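Local coordinates for succinylglutamate desuccinylase (Vibrio parahaemolyticus, PDB 2BCO), which probably hydrolyses N-succinylglutamate to succinate and glutamate with the help of one zinc ion per subunit, the last step of arginine degradation by the AST pathway, at residues A[57-70]-A[92-106]. Numbering follows the deposited sequence.
With ZN (zinc ion), chain C.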
# COMPACT_ATOMS: atom_id res chain seq x y z
N ILE A 57 7.97 -7.06 -3.02
CA ILE A 57 6.65 -7.66 -2.95
C ILE A 57 5.75 -6.55 -3.45
O ILE A 57 5.79 -5.44 -2.94
CB ILE A 57 6.22 -7.99 -1.51
CG1 ILE A 57 7.09 -9.12 -0.94
CG2 ILE A 57 4.74 -8.39 -1.49
CD1 ILE A 57 6.75 -9.46 0.50
N ILE A 58 4.97 -6.83 -4.48
CA ILE A 58 4.07 -5.83 -5.01
C ILE A 58 2.66 -6.40 -4.88
O ILE A 58 2.25 -7.23 -5.67
CB ILE A 58 4.39 -5.54 -6.50
CG1 ILE A 58 5.85 -5.10 -6.63
CG2 ILE A 58 3.45 -4.45 -7.03
CD1 ILE A 58 6.38 -5.12 -8.07
N SER A 59 1.94 -5.95 -3.86
CA SER A 59 0.59 -6.46 -3.66
C SER A 59 -0.48 -5.44 -4.00
O SER A 59 -0.29 -4.23 -3.90
CB SER A 59 0.41 -6.96 -2.21
OG SER A 59 0.64 -5.94 -1.25
N CYS A 60 -1.62 -5.96 -4.43
CA CYS A 60 -2.75 -5.11 -4.75
C CYS A 60 -4.00 -5.89 -4.39
O CYS A 60 -3.95 -7.11 -4.18
CB CYS A 60 -2.75 -4.78 -6.24
SG CYS A 60 -2.89 -6.20 -7.30
N GLY A 61 -5.12 -5.18 -4.30
CA GLY A 61 -6.36 -5.85 -3.99
C GLY A 61 -6.60 -6.31 -2.56
O GLY A 61 -7.47 -7.16 -2.35
N ILE A 62 -5.85 -5.80 -1.58
CA ILE A 62 -6.09 -6.17 -0.18
C ILE A 62 -7.57 -5.86 0.06
O ILE A 62 -8.26 -6.56 0.80
CB ILE A 62 -5.20 -5.34 0.79
CG1 ILE A 62 -3.80 -5.97 0.87
CG2 ILE A 62 -5.82 -5.28 2.20
CD1 ILE A 62 -3.81 -7.43 1.35
N HIS A 63 -8.02 -4.80 -0.61
CA HIS A 63 -9.41 -4.34 -0.59
C HIS A 63 -9.87 -4.62 -2.02
O HIS A 63 -9.27 -4.14 -2.98
CB HIS A 63 -9.47 -2.84 -0.27
CG HIS A 63 -9.17 -2.52 1.16
ND1 HIS A 63 -8.70 -1.30 1.57
CD2 HIS A 63 -9.30 -3.27 2.28
CE1 HIS A 63 -8.55 -1.30 2.88
NE2 HIS A 63 -8.90 -2.49 3.34
N GLY A 64 -10.93 -5.42 -2.16
CA GLY A 64 -11.42 -5.83 -3.47
C GLY A 64 -11.78 -4.80 -4.52
O GLY A 64 -11.46 -4.99 -5.69
N ASP A 65 -12.43 -3.71 -4.11
CA ASP A 65 -12.84 -2.68 -5.06
C ASP A 65 -11.76 -1.69 -5.52
O ASP A 65 -12.05 -0.77 -6.27
CB ASP A 65 -14.04 -1.90 -4.49
CG ASP A 65 -13.80 -1.36 -3.10
OD1 ASP A 65 -12.69 -1.56 -2.54
OD2 ASP A 65 -14.72 -0.73 -2.53
N GLU A 66 -10.51 -1.87 -5.11
CA GLU A 66 -9.45 -0.94 -5.52
C GLU A 66 -8.68 -1.52 -6.71
O GLU A 66 -7.55 -2.00 -6.59
CB GLU A 66 -8.55 -0.67 -4.31
CG GLU A 66 -9.32 0.12 -3.25
CD GLU A 66 -8.66 0.14 -1.90
OE1 GLU A 66 -7.44 -0.11 -1.84
OE2 GLU A 66 -9.36 0.40 -0.91
N THR A 67 -9.33 -1.44 -7.87
CA THR A 67 -8.84 -2.03 -9.10
C THR A 67 -7.70 -1.42 -9.92
O THR A 67 -6.95 -2.17 -10.54
CB THR A 67 -10.04 -2.28 -10.06
OG1 THR A 67 -10.49 -1.02 -10.61
CG2 THR A 67 -11.21 -2.92 -9.30
N ALA A 68 -7.58 -0.09 -9.94
CA ALA A 68 -6.53 0.57 -10.72
C ALA A 68 -5.14 -0.09 -10.60
O ALA A 68 -4.52 -0.40 -11.62
CB ALA A 68 -6.45 2.05 -10.35
N PRO A 69 -4.65 -0.31 -9.38
CA PRO A 69 -3.33 -0.93 -9.27
C PRO A 69 -3.31 -2.35 -9.84
O PRO A 69 -2.28 -2.80 -10.36
CB PRO A 69 -3.05 -0.92 -7.76
CG PRO A 69 -3.84 0.27 -7.29
CD PRO A 69 -5.14 0.11 -8.06
N MSE A 70 -4.44 -3.04 -9.74
CA MSE A 70 -4.54 -4.40 -10.26
C MSE A 70 -4.33 -4.35 -11.77
O MSE A 70 -3.66 -5.21 -12.33
CB MSE A 70 -5.92 -4.99 -9.93
CG MSE A 70 -6.30 -4.90 -8.46
SE MSE A 70 -7.99 -5.76 -8.01
CE MSE A 70 -8.87 -5.64 -9.74
N LEU A 92 7.37 -10.41 -6.20
CA LEU A 92 6.29 -11.30 -5.81
C LEU A 92 5.02 -10.49 -6.00
O LEU A 92 4.73 -9.60 -5.19
CB LEU A 92 6.42 -11.73 -4.34
CG LEU A 92 5.32 -12.71 -3.91
CD1 LEU A 92 5.51 -14.01 -4.66
CD2 LEU A 92 5.36 -12.95 -2.42
N PHE A 93 4.29 -10.77 -7.08
CA PHE A 93 3.05 -10.06 -7.38
C PHE A 93 1.88 -10.75 -6.73
O PHE A 93 1.69 -11.96 -6.85
CB PHE A 93 2.80 -9.97 -8.90
CG PHE A 93 3.80 -9.09 -9.63
CD1 PHE A 93 5.00 -9.60 -10.09
CD2 PHE A 93 3.53 -7.74 -9.82
CE1 PHE A 93 5.93 -8.78 -10.74
CE2 PHE A 93 4.46 -6.90 -10.47
CZ PHE A 93 5.66 -7.43 -10.93
N ILE A 94 1.08 -9.96 -6.03
CA ILE A 94 -0.04 -10.53 -5.34
C ILE A 94 -1.35 -9.81 -5.62
O ILE A 94 -1.42 -8.58 -5.61
CB ILE A 94 0.21 -10.52 -3.80
CG1 ILE A 94 1.45 -11.35 -3.46
CG2 ILE A 94 -1.00 -11.06 -3.05
CD1 ILE A 94 1.81 -11.31 -1.98
N ILE A 95 -2.38 -10.60 -5.91
CA ILE A 95 -3.72 -10.06 -6.09
C ILE A 95 -4.39 -10.76 -4.91
O ILE A 95 -4.78 -11.91 -5.00
CB ILE A 95 -4.39 -10.52 -7.39
CG1 ILE A 95 -3.71 -9.90 -8.60
CG2 ILE A 95 -5.87 -10.12 -7.38
CD1 ILE A 95 -4.21 -10.43 -9.91
N ALA A 96 -4.45 -10.07 -3.78
CA ALA A 96 -5.04 -10.65 -2.59
C ALA A 96 -6.55 -10.51 -2.68
O ALA A 96 -7.05 -9.53 -3.22
CB ALA A 96 -4.53 -9.93 -1.35
N HIS A 97 -7.28 -11.49 -2.18
CA HIS A 97 -8.74 -11.40 -2.17
C HIS A 97 -9.54 -11.24 -3.47
O HIS A 97 -10.40 -10.36 -3.57
CB HIS A 97 -9.15 -10.27 -1.24
CG HIS A 97 -10.29 -10.60 -0.36
ND1 HIS A 97 -11.04 -11.76 -0.52
CD2 HIS A 97 -10.82 -9.97 0.71
CE1 HIS A 97 -11.96 -11.81 0.41
NE2 HIS A 97 -11.85 -10.74 1.18
N PRO A 98 -9.30 -12.09 -4.47
CA PRO A 98 -10.05 -11.95 -5.72
C PRO A 98 -11.57 -12.13 -5.55
O PRO A 98 -12.36 -11.62 -6.34
CB PRO A 98 -9.43 -13.01 -6.62
CG PRO A 98 -8.98 -14.06 -5.64
CD PRO A 98 -8.36 -13.23 -4.55
N GLU A 99 -11.99 -12.85 -4.51
CA GLU A 99 -13.41 -13.05 -4.31
C GLU A 99 -14.11 -11.73 -4.03
O GLU A 99 -15.24 -11.51 -4.47
CB GLU A 99 -13.66 -14.04 -3.17
CG GLU A 99 -15.13 -14.36 -2.97
CD GLU A 99 -15.36 -15.46 -1.94
OE1 GLU A 99 -16.53 -15.78 -1.66
OE2 GLU A 99 -14.36 -16.01 -1.42
N SER A 100 -13.44 -10.83 -3.32
CA SER A 100 -14.03 -9.54 -2.99
C SER A 100 -14.00 -8.59 -4.20
O SER A 100 -14.82 -7.68 -4.29
CB SER A 100 -13.28 -8.91 -1.80
OG SER A 100 -13.97 -7.77 -1.33
N THR A 101 -13.07 -8.81 -5.11
CA THR A 101 -12.98 -7.98 -6.30
C THR A 101 -14.18 -8.34 -7.19
O THR A 101 -14.67 -7.51 -7.95
CB THR A 101 -11.68 -8.24 -7.08
OG1 THR A 101 -10.56 -8.00 -6.22
CG2 THR A 101 -11.58 -7.33 -8.29
N LEU A 102 -14.66 -9.57 -7.06
CA LEU A 102 -15.82 -10.03 -7.83
C LEU A 102 -17.11 -9.46 -7.25
O LEU A 102 -18.02 -9.09 -7.98
CB LEU A 102 -15.87 -11.55 -7.85
CG LEU A 102 -14.77 -12.24 -8.67
CD1 LEU A 102 -14.74 -13.72 -8.34
CD2 LEU A 102 -15.00 -12.02 -10.16
N ALA A 103 -17.20 -9.40 -5.93
CA ALA A 103 -18.38 -8.87 -5.28
C ALA A 103 -18.34 -7.35 -5.38
O ALA A 103 -19.29 -6.66 -4.99
CB ALA A 103 -18.43 -9.31 -3.82
N HIS A 104 -17.23 -6.83 -5.89
CA HIS A 104 -17.03 -5.39 -6.06
C HIS A 104 -17.13 -4.64 -4.73
O HIS A 104 -17.61 -3.50 -4.69
CB HIS A 104 -18.09 -4.83 -7.03
CG HIS A 104 -18.30 -5.66 -8.26
ND1 HIS A 104 -17.33 -5.86 -9.21
CD2 HIS A 104 -19.40 -6.33 -8.70
CE1 HIS A 104 -17.81 -6.62 -10.18
NE2 HIS A 104 -19.06 -6.92 -9.90
N THR A 105 -16.69 -5.27 -3.65
CA THR A 105 -16.74 -4.63 -2.34
C THR A 105 -15.35 -4.52 -1.73
O THR A 105 -14.39 -5.09 -2.24
CB THR A 105 -17.62 -5.43 -1.34
OG1 THR A 105 -17.01 -6.70 -1.06
CG2 THR A 105 -19.02 -5.63 -1.90
N ARG A 106 -15.26 -3.78 -0.63
CA ARG A 106 -14.01 -3.56 0.07
C ARG A 106 -13.54 -4.88 0.65
O ARG A 106 -12.36 -5.26 0.54
CB ARG A 106 -14.22 -2.52 1.18
CG ARG A 106 -12.94 -1.89 1.65
CD ARG A 106 -13.16 -0.83 2.73
NE ARG A 106 -11.96 -0.01 2.86
CZ ARG A 106 -11.61 0.64 3.95
NH1 ARG A 106 -12.36 0.58 5.04
NH2 ARG A 106 -10.49 1.35 3.97
ZN ZN C . -7.22 0.16 0.43
O HOH W 1 -10.51 -6.45 2.52
O HOH W 2 -7.81 2.48 1.33
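Ile-58 and Cys-60 use their N-H and C=O groups to bind Leu-92, Ile-94 and Ala-96, pairing strands 57-60 and 92-95 in parallel with their axes 4.7 Å apart, as the two strands of a beta-alpha-beta unit. On the sheet face covered by helix 68-81, Ile-58 and Phe-93 point the same way, and Ile-58 CD1 meets ring atom CE2 of Phe-93 at 3.6 Å. Ser-59 and Ile-94 meet through their CB atoms on the other face. Beyond the strands, Gly-64 fits closely against helix 98-102 and the loop after it: its N-H binds Arg-106 O from above the carbonyl plane, while Thr-101 OG1 donates to Gly-64 O at 3.2 Å, in the carbonyl plane and on a lone pair. The tip of selenomethionine Met-70 meets that of Thr-101, CE lying 3.5 Å from CG2. Arg-106, extended from CG to NE with CG anti to its own N (chi1 -161°), runs alongside His-63, placing CG over the imidazole face in a CH-pi contact and NH2 3.5 Å from CE1; ring and guanidinium planes stand 45° apart. His-63 ND1 binds the zinc ion at 2.4 Å, next to both carboxylate oxygens of Glu-66 and a water, and His-155 completes the site. With Asn-111 OD1 accepting from NE2, the imidazole is fixed at both nitrogens, and the nearby guanidinium would probably add positive charge near the metal.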